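Local atomic coordinates of mannan endo-1,4-beta-mannosidase (Bacillus subtilis, PDB entry 3CBW), a protein that catalyses the random endo-hydrolysis of beta-1,4-mannosidic linkages in mannan, galactomannan and glucomannan, and so takes part in glucomannan degradation. Residues 200-209 / 235-243. The protein carries 3 engineered substitutions. Numbering follows the deposited sequence.
Sequences YKQLYKKIYH and DFYPGASYV
Tyr204 sets CG opposite its backbone N and Tyr242 sets CG opposite its carbonyl carbon (chi1 -45°), torsions that lay the first phenol against the loop 235-243 and the second with one face against Lys205 and an edge toward Tyr208. Tyr204 suits its place twice over: Pro238 CG rests on one face as a CH-pi contact, 3.8 Å from the ring centroid, while Tyr204 OH donates to Tyr242 O at 2.9 Å, tilted 31° from the carbonyl plane. Tyr242 receives Lys205 CG over the centre of its ring, and it turns an edge to the face of Tyr208, with planes at 77°. The contact joins helix 194-214 of the TIM barrel to the loop between strands 220-224 and 245-252, where Trp222 touches Tyr204 and meets the Tyr208 ring. Replacing Tyr242 with alanine is likely to open a gap beside Lys205 and strip the edge-to-face partner from this face of Tyr208. Lysine suits position 205 because its methylenes pack on the Tyr242 ring while NZ reaches water; one water links it to Tyr242 OH, another to Pro238 O. At the other end, Phe236 turns its edge to the face of Tyr200 in an offset edge-to-face pair, Phe236 CD1 lying 3.7 Å from Tyr200 CB, while Tyr200 OH bonds to Leu174 O. Through a further water, Lys201 NZ is joined to Asp235 O.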
loop_
_atom_site.group_PDB
_atom_site.type_symbol
_atom_site.label_atom_id
_atom_site.label_comp_id
_atom_site.label_asym_id
_atom_site.label_seq_id
_atom_site.Cartn_x
_atom_site.Cartn_y
_atom_site.Cartn_z
ATOM N N TYR A 200 -10.855 -6.066 -13.577
ATOM C CA TYR A 200 -10.017 -5.670 -12.463
ATOM C C TYR A 200 -10.574 -6.220 -11.147
ATOM O O TYR A 200 -9.829 -6.776 -10.320
ATOM C CB TYR A 200 -9.880 -4.148 -12.355
ATOM C CG TYR A 200 -9.129 -3.799 -11.089
ATOM C CD1 TYR A 200 -7.739 -3.787 -11.079
ATOM C CD2 TYR A 200 -9.804 -3.566 -9.884
ATOM C CE1 TYR A 200 -7.026 -3.526 -9.908
ATOM C CE2 TYR A 200 -9.104 -3.309 -8.722
ATOM C CZ TYR A 200 -7.717 -3.292 -8.739
ATOM O OH TYR A 200 -7.045 -3.021 -7.572
ATOM N N LYS A 201 -11.873 -6.033 -10.929
ATOM C CA LYS A 201 -12.487 -6.517 -9.701
ATOM C C LYS A 201 -12.295 -8.019 -9.569
ATOM O O LYS A 201 -11.998 -8.508 -8.477
ATOM C CB LYS A 201 -13.961 -6.137 -9.617
ATOM C CG LYS A 201 -14.206 -4.651 -9.479
ATOM C CD LYS A 201 -15.687 -4.389 -9.491
ATOM C CE LYS A 201 -15.996 -2.945 -9.724
ATOM N NZ LYS A 201 -17.427 -2.803 -10.088
ATOM N N GLN A 202 -12.446 -8.745 -10.673
ATOM C CA GLN A 202 -12.211 -10.186 -10.680
ATOM C C GLN A 202 -10.776 -10.526 -10.307
ATOM O O GLN A 202 -10.536 -11.461 -9.544
ATOM C CB GLN A 202 -12.567 -10.760 -12.043
ATOM C CG GLN A 202 -14.051 -10.711 -12.333
ATOM C CD GLN A 202 -14.378 -11.143 -13.748
ATOM O OE1 GLN A 202 -14.000 -12.228 -14.170
ATOM N NE2 GLN A 202 -15.071 -10.285 -14.491
ATOM N N LEU A 203 -9.820 -9.757 -10.818
ATOM C CA LEU A 203 -8.415 -10.002 -10.519
ATOM C C LEU A 203 -8.087 -9.731 -9.049
ATOM O O LEU A 203 -7.372 -10.509 -8.410
ATOM C CB LEU A 203 -7.528 -9.161 -11.444
ATOM C CG LEU A 203 -6.015 -9.342 -11.276
ATOM C CD1 LEU A 203 -5.561 -10.771 -11.600
ATOM C CD2 LEU A 203 -5.274 -8.344 -12.150
ATOM N N TYR A 204 -8.615 -8.638 -8.513
ATOM C CA TYR A 204 -8.399 -8.328 -7.116
ATOM C C TYR A 204 -8.969 -9.459 -6.252
ATOM O O TYR A 204 -8.302 -9.942 -5.327
ATOM C CB TYR A 204 -9.037 -6.988 -6.778
ATOM C CG TYR A 204 -8.745 -6.520 -5.379
ATOM C CD1 TYR A 204 -7.899 -5.440 -5.138
ATOM C CD2 TYR A 204 -9.345 -7.150 -4.290
ATOM C CE1 TYR A 204 -7.658 -5.012 -3.823
ATOM C CE2 TYR A 204 -9.107 -6.754 -3.015
ATOM C CZ TYR A 204 -8.266 -5.702 -2.777
ATOM O OH TYR A 204 -8.105 -5.322 -1.472
ATOM N N LYS A 205 -10.190 -9.894 -6.554
ATOM C CA LYS A 205 -10.813 -10.971 -5.785
ATOM C C LYS A 205 -10.057 -12.287 -5.932
ATOM O O LYS A 205 -9.972 -13.051 -4.980
ATOM C CB LYS A 205 -12.268 -11.138 -6.181
ATOM C CG LYS A 205 -13.136 -9.967 -5.808
ATOM C CD LYS A 205 -14.543 -10.263 -6.247
ATOM C CE LYS A 205 -15.406 -9.051 -6.301
ATOM N NZ LYS A 205 -16.697 -9.439 -6.932
ATOM N N LYS A 206 -9.495 -12.541 -7.110
ATOM C CA LYS A 206 -8.687 -13.742 -7.328
ATOM C C LYS A 206 -7.462 -13.733 -6.411
ATOM O O LYS A 206 -7.112 -14.745 -5.794
ATOM C CB LYS A 206 -8.267 -13.800 -8.789
ATOM C CG LYS A 206 -7.397 -14.971 -9.176
ATOM C CD LYS A 206 -7.216 -14.979 -10.691
ATOM C CE LYS A 206 -6.414 -16.147 -11.157
ATOM N NZ LYS A 206 -7.235 -17.386 -11.286
ATOM N N ILE A 207 -6.814 -12.580 -6.300
ATOM C CA ILE A 207 -5.677 -12.478 -5.396
ATOM C C ILE A 207 -6.135 -12.590 -3.935
ATOM O O ILE A 207 -5.489 -13.266 -3.131
ATOM C CB ILE A 207 -4.854 -11.203 -5.650
ATOM C CG1 ILE A 207 -4.232 -11.263 -7.054
ATOM C CG2 ILE A 207 -3.801 -11.011 -4.548
ATOM C CD1 ILE A 207 -3.357 -10.079 -7.407
ATOM N N TYR A 208 -7.240 -11.929 -3.590
ATOM C CA TYR A 208 -7.783 -12.038 -2.232
ATOM C C TYR A 208 -8.033 -13.513 -1.877
ATOM O O TYR A 208 -7.637 -13.975 -0.803
ATOM C CB TYR A 208 -9.064 -11.202 -2.065
ATOM C CG TYR A 208 -9.642 -11.357 -0.677
ATOM C CD1 TYR A 208 -9.267 -10.505 0.362
ATOM C CD2 TYR A 208 -10.531 -12.403 -0.383
ATOM C CE1 TYR A 208 -9.779 -10.669 1.649
ATOM C CE2 TYR A 208 -11.031 -12.585 0.907
ATOM C CZ TYR A 208 -10.658 -11.703 1.911
ATOM O OH TYR A 208 -11.145 -11.865 3.196
ATOM N N HIS A 209 -8.682 -14.250 -2.775
ATOM C CA HIS A 209 -9.000 -15.653 -2.500
ATOM C C HIS A 209 -7.772 -16.533 -2.487
ATOM O O HIS A 209 -7.694 -17.453 -1.668
ATOM C CB HIS A 209 -10.048 -16.171 -3.480
ATOM C CG HIS A 209 -11.383 -15.552 -3.267
ATOM N ND1 HIS A 209 -12.148 -15.036 -4.292
ATOM C CD2 HIS A 209 -12.077 -15.336 -2.128
ATOM C CE1 HIS A 209 -13.264 -14.538 -3.790
ATOM N NE2 HIS A 209 -13.247 -14.708 -2.479
ATOM N N ASP A 235 -14.976 3.269 -8.981
ATOM C CA ASP A 235 -15.554 2.300 -9.904
ATOM C C ASP A 235 -14.866 0.944 -9.806
ATOM O O ASP A 235 -15.493 -0.083 -10.025
ATOM C CB ASP A 235 -15.525 2.818 -11.349
ATOM C CG ASP A 235 -16.499 3.966 -11.588
ATOM O OD1 ASP A 235 -17.406 4.192 -10.763
ATOM O OD2 ASP A 235 -16.351 4.645 -12.623
ATOM N N PHE A 236 -13.587 0.947 -9.448
ATOM C CA PHE A 236 -12.808 -0.277 -9.360
ATOM C C PHE A 236 -12.919 -0.994 -8.016
ATOM O O PHE A 236 -12.318 -2.036 -7.829
ATOM C CB PHE A 236 -11.346 0.043 -9.644
ATOM C CG PHE A 236 -11.064 0.400 -11.075
ATOM C CD1 PHE A 236 -10.794 -0.596 -12.000
ATOM C CD2 PHE A 236 -11.029 1.725 -11.478
ATOM C CE1 PHE A 236 -10.517 -0.280 -13.316
ATOM C CE2 PHE A 236 -10.755 2.043 -12.781
ATOM C CZ PHE A 236 -10.498 1.038 -13.701
ATOM N N TYR A 237 -13.690 -0.439 -7.095
ATOM C CA TYR A 237 -13.754 -0.993 -5.742
ATOM C C TYR A 237 -14.360 -2.386 -5.791
ATOM O O TYR A 237 -15.473 -2.551 -6.264
ATOM C CB TYR A 237 -14.630 -0.092 -4.902
ATOM C CG TYR A 237 -14.765 -0.442 -3.450
ATOM C CD1 TYR A 237 -13.659 -0.461 -2.601
ATOM C CD2 TYR A 237 -16.023 -0.678 -2.902
ATOM C CE1 TYR A 237 -13.800 -0.735 -1.246
ATOM C CE2 TYR A 237 -16.177 -0.945 -1.558
ATOM C CZ TYR A 237 -15.064 -0.966 -0.738
ATOM O OH TYR A 237 -15.231 -1.208 0.596
ATOM N N PRO A 238 -13.619 -3.412 -5.334
ATOM C CA PRO A 238 -14.139 -4.764 -5.482
ATOM C C PRO A 238 -15.249 -5.128 -4.501
ATOM O O PRO A 238 -15.950 -6.118 -4.724
ATOM C CB PRO A 238 -12.906 -5.633 -5.262
ATOM C CG PRO A 238 -12.050 -4.841 -4.362
ATOM C CD PRO A 238 -12.260 -3.399 -4.767
ATOM N N GLY A 239 -15.413 -4.338 -3.442
ATOM C CA GLY A 239 -16.469 -4.576 -2.462
ATOM C C GLY A 239 -15.959 -4.590 -1.041
ATOM O O GLY A 239 -14.765 -4.820 -0.782
ATOM N N ALA A 240 -16.889 -4.380 -0.113
ATOM C CA ALA A 240 -16.558 -4.241 1.303
ATOM C C ALA A 240 -15.959 -5.492 1.914
ATOM O O ALA A 240 -15.274 -5.409 2.935
ATOM C CB ALA A 240 -17.783 -3.819 2.103
ATOM N N SER A 241 -16.233 -6.654 1.330
ATOM C CA SER A 241 -15.674 -7.878 1.908
ATOM C C SER A 241 -14.230 -8.183 1.504
ATOM O O SER A 241 -13.654 -9.150 1.993
ATOM C CB SER A 241 -16.573 -9.075 1.620
ATOM O OG SER A 241 -16.447 -9.434 0.274
ATOM N N TYR A 242 -13.627 -7.338 0.658
ATOM C CA TYR A 242 -12.286 -7.608 0.154
ATOM C C TYR A 242 -11.298 -6.507 0.492
ATOM O O TYR A 242 -10.137 -6.617 0.103
ATOM C CB TYR A 242 -12.290 -7.817 -1.369
ATOM C CG TYR A 242 -13.400 -8.726 -1.851
ATOM C CD1 TYR A 242 -13.388 -10.103 -1.605
ATOM C CD2 TYR A 242 -14.527 -8.185 -2.468
ATOM C CE1 TYR A 242 -14.441 -10.918 -2.050
ATOM C CE2 TYR A 242 -15.569 -8.981 -2.899
ATOM C CZ TYR A 242 -15.522 -10.332 -2.679
ATOM O OH TYR A 242 -16.577 -11.104 -3.115
ATOM N N VAL A 243 -11.744 -5.455 1.183
ATOM C CA VAL A 243 -10.920 -4.262 1.403
ATOM C C VAL A 243 -11.057 -3.806 2.835
ATOM O O VAL A 243 -12.168 -3.610 3.331
ATOM C CB VAL A 243 -11.357 -3.095 0.470
ATOM C CG1 VAL A 243 -10.568 -1.825 0.781
ATOM C CG2 VAL A 243 -11.164 -3.462 -0.998
HETATM O O HOH W 1 -18.242 -0.238 -10.494
HETATM O O HOH W 2 -17.767 -1.467 -6.925
HETATM O O HOH W 3 -17.041 -11.989 -5.709
HETATM O O HOH W 4 -18.248 -7.427 -5.110
#